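Local coordinates for REP protein (Adeno-associated virus 5, PDB 1UUT) that probably nicks and rejoins viral DNA during genome replication, as an endonuclease of the HUH type, and here holds a magnesium ion and DNA, at residues A[78-83]-A[160-165]; A[11-16]-A[86-91]; A[23-28]-A[119-124]. All coordinates share one frame; numbering follows the deposited sequence.

How the contacts relate
Contacts 1 and 2 share the metal site on the central antiparallel sheet, with centres about 12 Å apart. Strands 77-83 and 88-95 are neighbours there, so Glu82 of contact 1 and His89 and His91 of contact 2 converge on one magnesium ion. Backbone pairing ties the two together: Glu82 O lies 2.8 Å from His89 N. Contact 3 is a separate DNA-binding site, where DT7 of chain C is read. Its centre is about 14 Å from that of contact 2 and about 23 Å from that of contact 1. Contacts 2 and 3 still touch, through Pro12 CD and Phe120 CZ at 3.7 Å.

Contact 1: residues A[78-83]-A[160-165]; sequences FVQFEK and PELQWA. With MG (magnesium ion), chain E.
A classic beta bulge joins strand 78-83 to 160-165, which carries an outermost strand of the five-stranded antiparallel sheet in this HUH-type domain. Gln163 and Trp164 both face Phe81. Phe81 N donates to Trp164 O at 2.7 Å. Phe81 O accepts a bond of 2.9 Å from Gln163 N, while Trp164 N reaches the same oxygen only weakly. Beyond the bulge, Lys83 N donates to Glu161 O at 2.8 Å.

Gln163 bends at chi2 (-75°), which brings its amide back to Pro160 O. Gln163 NE2 donates to Pro160 O at 2.7 Å, with the oxygen close to the amide plane, and the amide passes beside CB and CD of Lys83. The same amide also bonds Leu47 O through NE2 and Glu49 N through OE1. The CB of Gln163 meets CD1 of the Phe81 ring, and the ring and amide planes are nearly perpendicular.

On the sheet face with Gln80 and Glu82, Leu162 crosses Gln80 at about a right angle. Its CD1 touches the amide carbon CD. Gln80 NE2 donates to Glu82 OE2 and to Leu154 O, while Gln80 OE1 accepts from Arg182. The bond to Glu82 would steady the carboxylate whose OE1 binds magnesium. Glu161 lies alongside Glu82 and forms a salt bridge with Lys157, and its OE2 accepts a bond of 3.1 Å from a metal-bound water. Glu82 OE1 sits 2.4 Å from the magnesium ion.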
loop_
_atom_site.group_PDB
_atom_site.type_symbol
_atom_site.label_atom_id
_atom_site.label_comp_id
_atom_site.label_asym_id
_atom_site.label_seq_id
_atom_site.Cartn_x
_atom_site.Cartn_y
_atom_site.Cartn_z
ATOM N N PHE A 78 -6.294 -0.899 -4.617
ATOM C CA PHE A 78 -6.114 0.516 -4.351
ATOM C C PHE A 78 -5.056 0.454 -3.276
ATOM O O PHE A 78 -5.279 -0.140 -2.228
ATOM C CB PHE A 78 -7.367 1.224 -3.823
ATOM C CG PHE A 78 -7.189 2.717 -3.709
ATOM C CD1 PHE A 78 -7.653 3.564 -4.711
ATOM C CD2 PHE A 78 -6.479 3.267 -2.646
ATOM C CE1 PHE A 78 -7.402 4.933 -4.661
ATOM C CE2 PHE A 78 -6.224 4.639 -2.588
ATOM C CZ PHE A 78 -6.685 5.471 -3.596
ATOM N N VAL A 79 -3.874 0.969 -3.580
ATOM C CA VAL A 79 -2.764 0.954 -2.634
ATOM C C VAL A 79 -2.387 2.394 -2.341
ATOM O O VAL A 79 -2.279 3.204 -3.261
ATOM C CB VAL A 79 -1.540 0.219 -3.235
ATOM C CG1 VAL A 79 -0.365 0.263 -2.271
ATOM C CG2 VAL A 79 -1.901 -1.222 -3.549
ATOM N N GLN A 80 -2.186 2.710 -1.066
ATOM C CA GLN A 80 -1.828 4.064 -0.669
ATOM C C GLN A 80 -0.638 4.022 0.282
ATOM O O GLN A 80 -0.648 3.279 1.258
ATOM C CB GLN A 80 -3.031 4.754 -0.004
ATOM C CG GLN A 80 -2.783 6.200 0.425
ATOM C CD GLN A 80 -4.065 6.988 0.628
ATOM O OE1 GLN A 80 -4.748 7.335 -0.329
ATOM N NE2 GLN A 80 -4.386 7.287 1.872
ATOM N N PHE A 81 0.416 4.754 -0.054
ATOM C CA PHE A 81 1.613 4.822 0.771
ATOM C C PHE A 81 1.461 6.028 1.699
ATOM O O PHE A 81 1.203 7.150 1.238
ATOM C CB PHE A 81 2.853 4.983 -0.114
ATOM C CG PHE A 81 4.144 4.818 0.625
ATOM C CD1 PHE A 81 5.235 5.623 0.324
ATOM C CD2 PHE A 81 4.271 3.856 1.618
ATOM C CE1 PHE A 81 6.436 5.465 1.012
ATOM C CE2 PHE A 81 5.458 3.693 2.305
ATOM C CZ PHE A 81 6.547 4.499 2.004
ATOM N N GLU A 82 1.622 5.806 2.999
ATOM C CA GLU A 82 1.469 6.878 3.973
ATOM C C GLU A 82 2.643 7.019 4.919
ATOM O O GLU A 82 3.339 6.049 5.216
ATOM C CB GLU A 82 0.210 6.646 4.800
ATOM C CG GLU A 82 -1.061 6.646 3.975
ATOM C CD GLU A 82 -2.267 6.209 4.764
ATOM O OE1 GLU A 82 -2.150 6.071 5.994
ATOM O OE2 GLU A 82 -3.329 5.987 4.152
ATOM N N LYS A 83 2.881 8.252 5.346
ATOM C CA LYS A 83 3.934 8.559 6.290
ATOM C C LYS A 83 3.185 8.812 7.592
ATOM O O LYS A 83 2.614 9.880 7.790
ATOM C CB LYS A 83 4.703 9.803 5.838
ATOM C CG LYS A 83 5.720 10.344 6.838
ATOM C CD LYS A 83 6.404 11.561 6.251
ATOM C CE LYS A 83 6.995 12.466 7.318
ATOM N NZ LYS A 83 8.174 11.883 7.992
ATOM N N PRO A 160 1.677 15.917 4.459
ATOM C CA PRO A 160 2.650 14.879 4.109
ATOM C C PRO A 160 2.303 13.438 4.494
ATOM O O PRO A 160 3.065 12.523 4.183
ATOM C CB PRO A 160 3.922 15.370 4.800
ATOM C CG PRO A 160 3.391 15.959 6.063
ATOM C CD PRO A 160 2.141 16.700 5.621
ATOM N N GLU A 161 1.170 13.226 5.156
ATOM C CA GLU A 161 0.787 11.868 5.520
ATOM C C GLU A 161 0.578 11.042 4.242
ATOM O O GLU A 161 1.027 9.898 4.153
ATOM C CB GLU A 161 -0.469 11.850 6.377
ATOM C CG GLU A 161 -0.852 10.445 6.790
ATOM C CD GLU A 161 -2.043 10.395 7.708
ATOM O OE1 GLU A 161 -2.771 11.403 7.817
ATOM O OE2 GLU A 161 -2.255 9.334 8.325
ATOM N N LEU A 162 -0.123 11.608 3.262
ATOM C CA LEU A 162 -0.314 10.923 1.988
ATOM C C LEU A 162 0.998 11.076 1.223
ATOM O O LEU A 162 1.487 12.199 1.051
ATOM C CB LEU A 162 -1.443 11.572 1.180
ATOM C CG LEU A 162 -1.566 11.153 -0.293
ATOM C CD1 LEU A 162 -1.946 9.678 -0.417
ATOM C CD2 LEU A 162 -2.600 12.024 -0.979
ATOM N N GLN A 163 1.600 9.958 0.826
ATOM C CA GLN A 163 2.847 10.011 0.070
ATOM C C GLN A 163 2.630 9.671 -1.404
ATOM O O GLN A 163 3.253 10.266 -2.275
ATOM C CB GLN A 163 3.895 9.068 0.672
ATOM C CG GLN A 163 4.446 9.511 2.020
ATOM C CD GLN A 163 5.416 10.663 1.894
ATOM O OE1 GLN A 163 6.378 10.594 1.133
ATOM N NE2 GLN A 163 5.174 11.728 2.637
ATOM N N TRP A 164 1.736 8.729 -1.683
ATOM C CA TRP A 164 1.457 8.305 -3.052
ATOM C C TRP A 164 0.336 7.261 -2.992
ATOM O O TRP A 164 0.023 6.733 -1.919
ATOM C CB TRP A 164 2.718 7.666 -3.659
ATOM C CG TRP A 164 2.823 7.742 -5.164
ATOM C CD1 TRP A 164 2.387 6.816 -6.071
ATOM C CD2 TRP A 164 3.448 8.780 -5.927
ATOM N NE1 TRP A 164 2.707 7.209 -7.348
ATOM C CE2 TRP A 164 3.363 8.413 -7.289
ATOM C CE3 TRP A 164 4.078 9.987 -5.592
ATOM C CZ2 TRP A 164 3.888 9.207 -8.322
ATOM C CZ3 TRP A 164 4.600 10.777 -6.616
ATOM C CH2 TRP A 164 4.501 10.381 -7.966
ATOM N N ALA A 165 -0.260 6.957 -4.141
ATOM C CA ALA A 165 -1.326 5.966 -4.217
ATOM C C ALA A 165 -1.371 5.447 -5.647
ATOM O O ALA A 165 -0.959 6.144 -6.576
ATOM C CB ALA A 165 -2.671 6.573 -3.819
HETATM MG MG MG E . -2.587 4.844 8.061
HETATM O O HOH W 1 -1.414 6.388 8.799
HETATM O O HOH W 2 -2.695 3.228 9.359
HETATM O O HOH W 3 -4.535 5.494 8.288
#

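Contact 2: residues A[11-16]-A[86-91]; sequences VPFDVE and EYFHLH. With MG (magnesium ion), chain E.
The side chain of Phe13 overlaps the ring of Phe88, at the start of the strand that carries the His-Leu-His metal motif of HUH endonucleases (His89 to His91). Phe13 CB comes within 3.4 Å of Phe88 CD1. The two rings meet obliquely, their planes 39° apart. Phe13 has its ring in the cramped position between backbone N and carbonyl carbon (chi1 60°), which directs it across residues 86-88. The far end of the ring reaches back along 86-88. Phe13 CZ lies 3.4 Å from Glu86 O, and its CE2 meets CD2 of Tyr87, which sits at the ring edge.

Val11 joins the two backbones. Val11 N donates to Phe88 O at 3.1 Å. A water donates to both Val11 O and Phe88 O, so the Phe88 oxygen has two partners. Val11 CG2 packs against CG of Leu90, and helix 50-71 covers this side through Val55 and Ile59.

His89 turns the other way, to the metal. His89 ND1 donates to Tyr87 O at 3.0 Å. The oxygen lies near the imidazole plane, though the nitrogen stands well above the plane of the Tyr87 carbonyl. With the metal bond at NE2, this would limit rotation of the ring. His91 ND1 is bonded to Glu6, which would steady the second imidazole. Glu82 and three waters are also metal ligands. The magnesium ion lies 2.5 Å from His89 NE2 and, at a slightly longer distance, 2.6 Å from His91 NE2.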
loop_
_atom_site.group_PDB
_atom_site.type_symbol
_atom_site.label_atom_id
_atom_site.label_comp_id
_atom_site.label_asym_id
_atom_site.label_seq_id
_atom_site.Cartn_x
_atom_site.Cartn_y
_atom_site.Cartn_z
ATOM N N VAL A 11 6.934 -0.237 5.649
ATOM C CA VAL A 11 8.084 -0.081 4.775
ATOM C C VAL A 11 9.302 0.493 5.480
ATOM O O VAL A 11 9.214 1.517 6.162
ATOM C CB VAL A 11 7.700 0.828 3.583
ATOM C CG1 VAL A 11 8.896 1.101 2.691
ATOM C CG2 VAL A 11 6.575 0.183 2.788
ATOM N N PRO A 12 10.448 -0.198 5.386
ATOM C CA PRO A 12 11.682 0.275 6.020
ATOM C C PRO A 12 11.944 1.728 5.630
ATOM O O PRO A 12 11.836 2.086 4.457
ATOM C CB PRO A 12 12.733 -0.663 5.429
ATOM C CG PRO A 12 11.987 -1.955 5.349
ATOM C CD PRO A 12 10.636 -1.536 4.794
ATOM N N PHE A 13 12.251 2.568 6.615
ATOM C CA PHE A 13 12.509 3.981 6.357
ATOM C C PHE A 13 13.803 4.516 6.975
ATOM O O PHE A 13 14.064 5.718 6.953
ATOM C CB PHE A 13 11.306 4.838 6.785
ATOM C CG PHE A 13 10.948 4.724 8.254
ATOM C CD1 PHE A 13 11.622 5.485 9.215
ATOM C CD2 PHE A 13 9.930 3.871 8.674
ATOM C CE1 PHE A 13 11.287 5.397 10.572
ATOM C CE2 PHE A 13 9.585 3.773 10.027
ATOM C CZ PHE A 13 10.269 4.540 10.977
ATOM N N ASP A 14 14.610 3.619 7.524
ATOM C CA ASP A 14 15.883 3.981 8.142
ATOM C C ASP A 14 16.712 2.732 7.935
ATOM O O ASP A 14 16.599 1.786 8.708
ATOM C CB ASP A 14 15.681 4.240 9.641
ATOM C CG ASP A 14 16.942 4.725 10.335
ATOM O OD1 ASP A 14 16.858 5.747 11.046
ATOM O OD2 ASP A 14 18.009 4.087 10.193
ATOM N N VAL A 15 17.527 2.709 6.886
ATOM C CA VAL A 15 18.326 1.521 6.578
ATOM C C VAL A 15 19.188 0.979 7.728
ATOM O O VAL A 15 19.194 -0.229 7.981
ATOM C CB VAL A 15 19.147 1.693 5.271
ATOM C CG1 VAL A 15 20.076 2.877 5.369
ATOM C CG2 VAL A 15 19.930 0.430 4.969
ATOM N N GLU A 16 19.864 1.859 8.458
ATOM C CA GLU A 16 20.695 1.415 9.574
ATOM C C GLU A 16 19.892 0.710 10.674
ATOM O O GLU A 16 20.339 -0.288 11.242
ATOM C CB GLU A 16 21.456 2.601 10.168
ATOM C CG GLU A 16 22.263 2.243 11.399
ATOM C CD GLU A 16 22.964 3.429 12.017
ATOM O OE1 GLU A 16 24.182 3.319 12.266
ATOM O OE2 GLU A 16 22.301 4.460 12.268
ATOM N N GLU A 86 4.541 7.179 13.314
ATOM C CA GLU A 86 5.585 6.248 13.752
ATOM C C GLU A 86 6.186 5.421 12.619
ATOM O O GLU A 86 7.355 5.058 12.669
ATOM C CB GLU A 86 5.021 5.276 14.784
ATOM C CG GLU A 86 4.477 5.915 16.042
ATOM C CD GLU A 86 3.797 4.905 16.956
ATOM O OE1 GLU A 86 3.959 3.676 16.743
ATOM O OE2 GLU A 86 3.092 5.346 17.894
ATOM N N TYR A 87 5.365 5.094 11.625
ATOM C CA TYR A 87 5.797 4.273 10.503
ATOM C C TYR A 87 5.304 4.736 9.145
ATOM O O TYR A 87 4.227 5.319 9.016
ATOM C CB TYR A 87 5.259 2.840 10.653
ATOM C CG TYR A 87 5.732 2.068 11.855
ATOM C CD1 TYR A 87 4.880 1.840 12.934
ATOM C CD2 TYR A 87 7.027 1.544 11.907
ATOM C CE1 TYR A 87 5.305 1.110 14.040
ATOM C CE2 TYR A 87 7.463 0.810 13.008
ATOM C CZ TYR A 87 6.595 0.596 14.073
ATOM O OH TYR A 87 7.018 -0.127 15.170
ATOM N N PHE A 88 6.094 4.410 8.130
ATOM C CA PHE A 88 5.733 4.649 6.741
ATOM C C PHE A 88 5.050 3.313 6.455
ATOM O O PHE A 88 5.566 2.260 6.847
ATOM C CB PHE A 88 6.977 4.740 5.860
ATOM C CG PHE A 88 7.552 6.117 5.747
ATOM C CD1 PHE A 88 8.399 6.619 6.732
ATOM C CD2 PHE A 88 7.292 6.898 4.622
ATOM C CE1 PHE A 88 8.985 7.874 6.598
ATOM C CE2 PHE A 88 7.873 8.155 4.480
ATOM C CZ PHE A 88 8.724 8.647 5.470
ATOM N N HIS A 89 3.889 3.326 5.820
ATOM C CA HIS A 89 3.224 2.065 5.553
ATOM C C HIS A 89 2.320 2.076 4.346
ATOM O O HIS A 89 1.745 3.107 3.988
ATOM C CB HIS A 89 2.452 1.600 6.784
ATOM C CG HIS A 89 1.522 2.630 7.329
ATOM N ND1 HIS A 89 1.910 3.660 8.158
ATOM C CD2 HIS A 89 0.193 2.807 7.126
ATOM C CE1 HIS A 89 0.839 4.410 8.420
ATOM N NE2 HIS A 89 -0.230 3.932 7.818
ATOM N N LEU A 90 2.253 0.917 3.700
ATOM C CA LEU A 90 1.432 0.704 2.524
ATOM C C LEU A 90 0.115 0.090 2.928
ATOM O O LEU A 90 0.094 -0.926 3.617
ATOM C CB LEU A 90 2.103 -0.289 1.580
ATOM C CG LEU A 90 3.061 0.186 0.508
ATOM C CD1 LEU A 90 3.650 -1.036 -0.181
ATOM C CD2 LEU A 90 2.327 1.069 -0.485
ATOM N N HIS A 91 -0.978 0.733 2.546
ATOM C CA HIS A 91 -2.302 0.190 2.799
ATOM C C HIS A 91 -2.615 -0.477 1.471
ATOM O O HIS A 91 -2.770 0.201 0.447
ATOM C CB HIS A 91 -3.316 1.296 3.084
ATOM C CG HIS A 91 -3.270 1.803 4.488
ATOM N ND1 HIS A 91 -4.180 1.458 5.465
ATOM C CD2 HIS A 91 -2.387 2.638 5.088
ATOM C CE1 HIS A 91 -3.831 2.077 6.596
ATOM N NE2 HIS A 91 -2.748 2.805 6.419
HETATM MG MG MG E . -2.587 4.844 8.061
HETATM O O HOH W 4 7.554 1.756 8.618
HETATM O O HOH W 2 -2.695 3.228 9.359
HETATM O O HOH W 3 -4.535 5.494 8.288
HETATM O O HOH W 1 -1.414 6.388 8.799
#

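Contact 3: residues A[23-28]-A[119-124]; sequences SDSFVD and VFQGIE. With nucleotides of chain C.
Gln121 and Phe26 bring the loop 119-124 against the start of helix 24-32, and together they form a site for a thymine of the bound DNA, DT7 of chain C. Gln121 lies in a type I' beta turn that runs from Phe120 to Ile123. Its CG stands anti to its own carbonyl carbon (chi1 -55°) and the rest of the chain is extended, which carries the amide across to Ser23 and Ser25.

The amide nitrogen makes two bonds. Gln121 NE2 donates to Ser25 OG at 2.8 Å, with the hydroxyl tilted slightly from the amide plane. It also donates to O4 of DT7 at 2.9 Å. The serine hydroxyl would help to set the amide for the base, and it is itself hydrogen-bonded to the hydroxyl of Ser23. On the other side of the amide, Gln121 OE1 accepts a bond of 2.6 Å from a water that in turn accepts from Ser23 N. The same oxygen sits close to Ser23 CB.

Phe26 packs beside this polar group. O4 of DT7 lies at the edge of its ring, 3.4 Å from CD1. Val119 O is near the same ring plane. Further along the ring, CE1 of Phe26 comes to the edge of the Phe120 ring, 3.8 Å from CD2. Val119 CG1 lies over one face of Phe120. Phe120 also touches Val55 and Ile59 of helix 50-71. Hydrogen bonds to both O4 and N3 are consistent with recognition of thymine. The N3 bond goes to the backbone: DT7 N3 donates almost straight, at 173°, to Val119 O over 3.0 Å.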
loop_
_atom_site.group_PDB
_atom_site.type_symbol
_atom_site.label_atom_id
_atom_site.label_comp_id
_atom_site.label_asym_id
_atom_site.label_seq_id
_atom_site.Cartn_x
_atom_site.Cartn_y
_atom_site.Cartn_z
ATOM N N SER A 23 23.774 -4.411 1.993
ATOM C CA SER A 23 24.749 -3.969 1.012
ATOM C C SER A 23 24.523 -2.543 0.508
ATOM O O SER A 23 23.382 -2.066 0.447
ATOM C CB SER A 23 24.717 -4.948 -0.160
ATOM O OG SER A 23 25.328 -4.416 -1.310
ATOM N N ASP A 24 25.615 -1.883 0.112
ATOM C CA ASP A 24 25.562 -0.519 -0.428
ATOM C C ASP A 24 24.653 -0.463 -1.656
ATOM O O ASP A 24 24.125 0.594 -1.980
ATOM C CB ASP A 24 26.955 -0.040 -0.877
ATOM C CG ASP A 24 27.880 0.305 0.280
ATOM O OD1 ASP A 24 27.430 0.349 1.446
ATOM O OD2 ASP A 24 29.077 0.547 0.003
ATOM N N SER A 25 24.540 -1.583 -2.374
ATOM C CA SER A 25 23.718 -1.661 -3.580
ATOM C C SER A 25 22.267 -1.266 -3.307
ATOM O O SER A 25 21.613 -0.654 -4.159
ATOM C CB SER A 25 23.781 -3.068 -4.181
ATOM O OG SER A 25 23.494 -4.063 -3.207
ATOM N N PHE A 26 21.777 -1.598 -2.115
ATOM C CA PHE A 26 20.407 -1.266 -1.723
ATOM C C PHE A 26 20.288 0.255 -1.633
ATOM O O PHE A 26 19.355 0.857 -2.180
ATOM C CB PHE A 26 20.080 -1.918 -0.372
ATOM C CG PHE A 26 18.706 -1.591 0.146
ATOM C CD1 PHE A 26 17.609 -2.357 -0.226
ATOM C CD2 PHE A 26 18.508 -0.494 0.983
ATOM C CE1 PHE A 26 16.330 -2.034 0.224
ATOM C CE2 PHE A 26 17.238 -0.163 1.433
ATOM C CZ PHE A 26 16.145 -0.935 1.052
ATOM N N VAL A 27 21.270 0.871 -0.982
ATOM C CA VAL A 27 21.301 2.317 -0.806
ATOM C C VAL A 27 21.363 3.026 -2.151
ATOM O O VAL A 27 20.612 3.972 -2.391
ATOM C CB VAL A 27 22.486 2.745 0.097
ATOM C CG1 VAL A 27 22.650 4.256 0.105
ATOM C CG2 VAL A 27 22.241 2.258 1.514
ATOM N N ASP A 28 22.225 2.542 -3.039
ATOM C CA ASP A 28 22.364 3.134 -4.365
ATOM C C ASP A 28 21.048 3.070 -5.116
ATOM O O ASP A 28 20.649 4.037 -5.760
ATOM C CB ASP A 28 23.456 2.423 -5.158
ATOM C CG ASP A 28 24.827 2.582 -4.531
ATOM O OD1 ASP A 28 25.077 3.628 -3.886
ATOM O OD2 ASP A 28 25.659 1.660 -4.680
ATOM N N VAL A 119 13.640 -8.150 -2.414
ATOM C CA VAL A 119 13.648 -6.707 -2.178
ATOM C C VAL A 119 14.676 -6.312 -1.126
ATOM O O VAL A 119 15.363 -5.302 -1.273
ATOM C CB VAL A 119 12.249 -6.163 -1.721
ATOM C CG1 VAL A 119 12.292 -4.632 -1.572
ATOM C CG2 VAL A 119 11.164 -6.567 -2.716
ATOM N N PHE A 120 14.820 -7.118 -0.083
ATOM C CA PHE A 120 15.742 -6.766 0.986
ATOM C C PHE A 120 17.007 -7.589 1.100
ATOM O O PHE A 120 17.599 -7.678 2.174
ATOM C CB PHE A 120 14.987 -6.728 2.315
ATOM C CG PHE A 120 13.838 -5.762 2.307
ATOM C CD1 PHE A 120 12.529 -6.214 2.448
ATOM C CD2 PHE A 120 14.063 -4.397 2.088
ATOM C CE1 PHE A 120 11.456 -5.324 2.365
ATOM C CE2 PHE A 120 12.998 -3.500 2.004
ATOM C CZ PHE A 120 11.691 -3.967 2.141
ATOM N N GLN A 121 17.423 -8.185 -0.013
ATOM C CA GLN A 121 18.645 -8.994 -0.061
ATOM C C GLN A 121 18.729 -10.064 1.029
ATOM O O GLN A 121 19.782 -10.279 1.627
ATOM C CB GLN A 121 19.879 -8.080 -0.032
ATOM C CG GLN A 121 19.868 -7.017 -1.131
ATOM C CD GLN A 121 21.167 -6.254 -1.231
ATOM O OE1 GLN A 121 22.159 -6.606 -0.595
ATOM N NE2 GLN A 121 21.172 -5.201 -2.035
ATOM N N GLY A 122 17.600 -10.708 1.297
ATOM C CA GLY A 122 17.558 -11.756 2.296
ATOM C C GLY A 122 17.553 -11.272 3.732
ATOM O O GLY A 122 17.546 -12.095 4.651
ATOM N N ILE A 123 17.541 -9.960 3.943
ATOM C CA ILE A 123 17.534 -9.406 5.297
ATOM C C ILE A 123 16.106 -9.124 5.759
ATOM O O ILE A 123 15.353 -8.417 5.093
ATOM C CB ILE A 123 18.398 -8.124 5.376
ATOM C CG1 ILE A 123 19.853 -8.476 5.039
ATOM C CG2 ILE A 123 18.268 -7.467 6.756
ATOM C CD1 ILE A 123 20.801 -7.311 5.046
ATOM N N GLU A 124 15.716 -9.723 6.879
ATOM C CA GLU A 124 14.372 -9.533 7.420
ATOM C C GLU A 124 14.283 -8.142 8.051
ATOM O O GLU A 124 15.111 -7.782 8.890
ATOM C CB GLU A 124 14.066 -10.619 8.464
ATOM C CG GLU A 124 12.722 -10.477 9.195
ATOM C CD GLU A 124 11.535 -11.042 8.426
ATOM O OE1 GLU A 124 11.726 -11.906 7.540
ATOM O OE2 GLU A 124 10.393 -10.641 8.737
ATOM P P DT C 7 19.068 -3.781 -11.614
ATOM O OP1 DT C 7 19.750 -2.573 -11.082
ATOM O OP2 DT C 7 19.844 -5.036 -11.810
ATOM O "O5'" DT C 7 17.860 -4.158 -10.650
ATOM C "C5'" DT C 7 16.860 -3.201 -10.344
ATOM C "C4'" DT C 7 15.701 -3.867 -9.648
ATOM O "O4'" DT C 7 16.157 -4.544 -8.450
ATOM C "C3'" DT C 7 14.636 -2.876 -9.189
ATOM O "O3'" DT C 7 13.361 -3.503 -9.287
ATOM C "C2'" DT C 7 14.985 -2.653 -7.731
ATOM C "C1'" DT C 7 15.426 -4.048 -7.339
ATOM N N1 DT C 7 16.274 -4.126 -6.141
ATOM C C2 DT C 7 15.675 -4.544 -4.978
ATOM O O2 DT C 7 14.494 -4.835 -4.896
ATOM N N3 DT C 7 16.516 -4.603 -3.899
ATOM C C4 DT C 7 17.859 -4.288 -3.859
ATOM O O4 DT C 7 18.483 -4.404 -2.809
ATOM C C5 DT C 7 18.420 -3.839 -5.109
ATOM C C7 DT C 7 19.864 -3.447 -5.155
ATOM C C6 DT C 7 17.613 -3.789 -6.182
HETATM O O HOH W 5 23.334 -7.226 1.671
#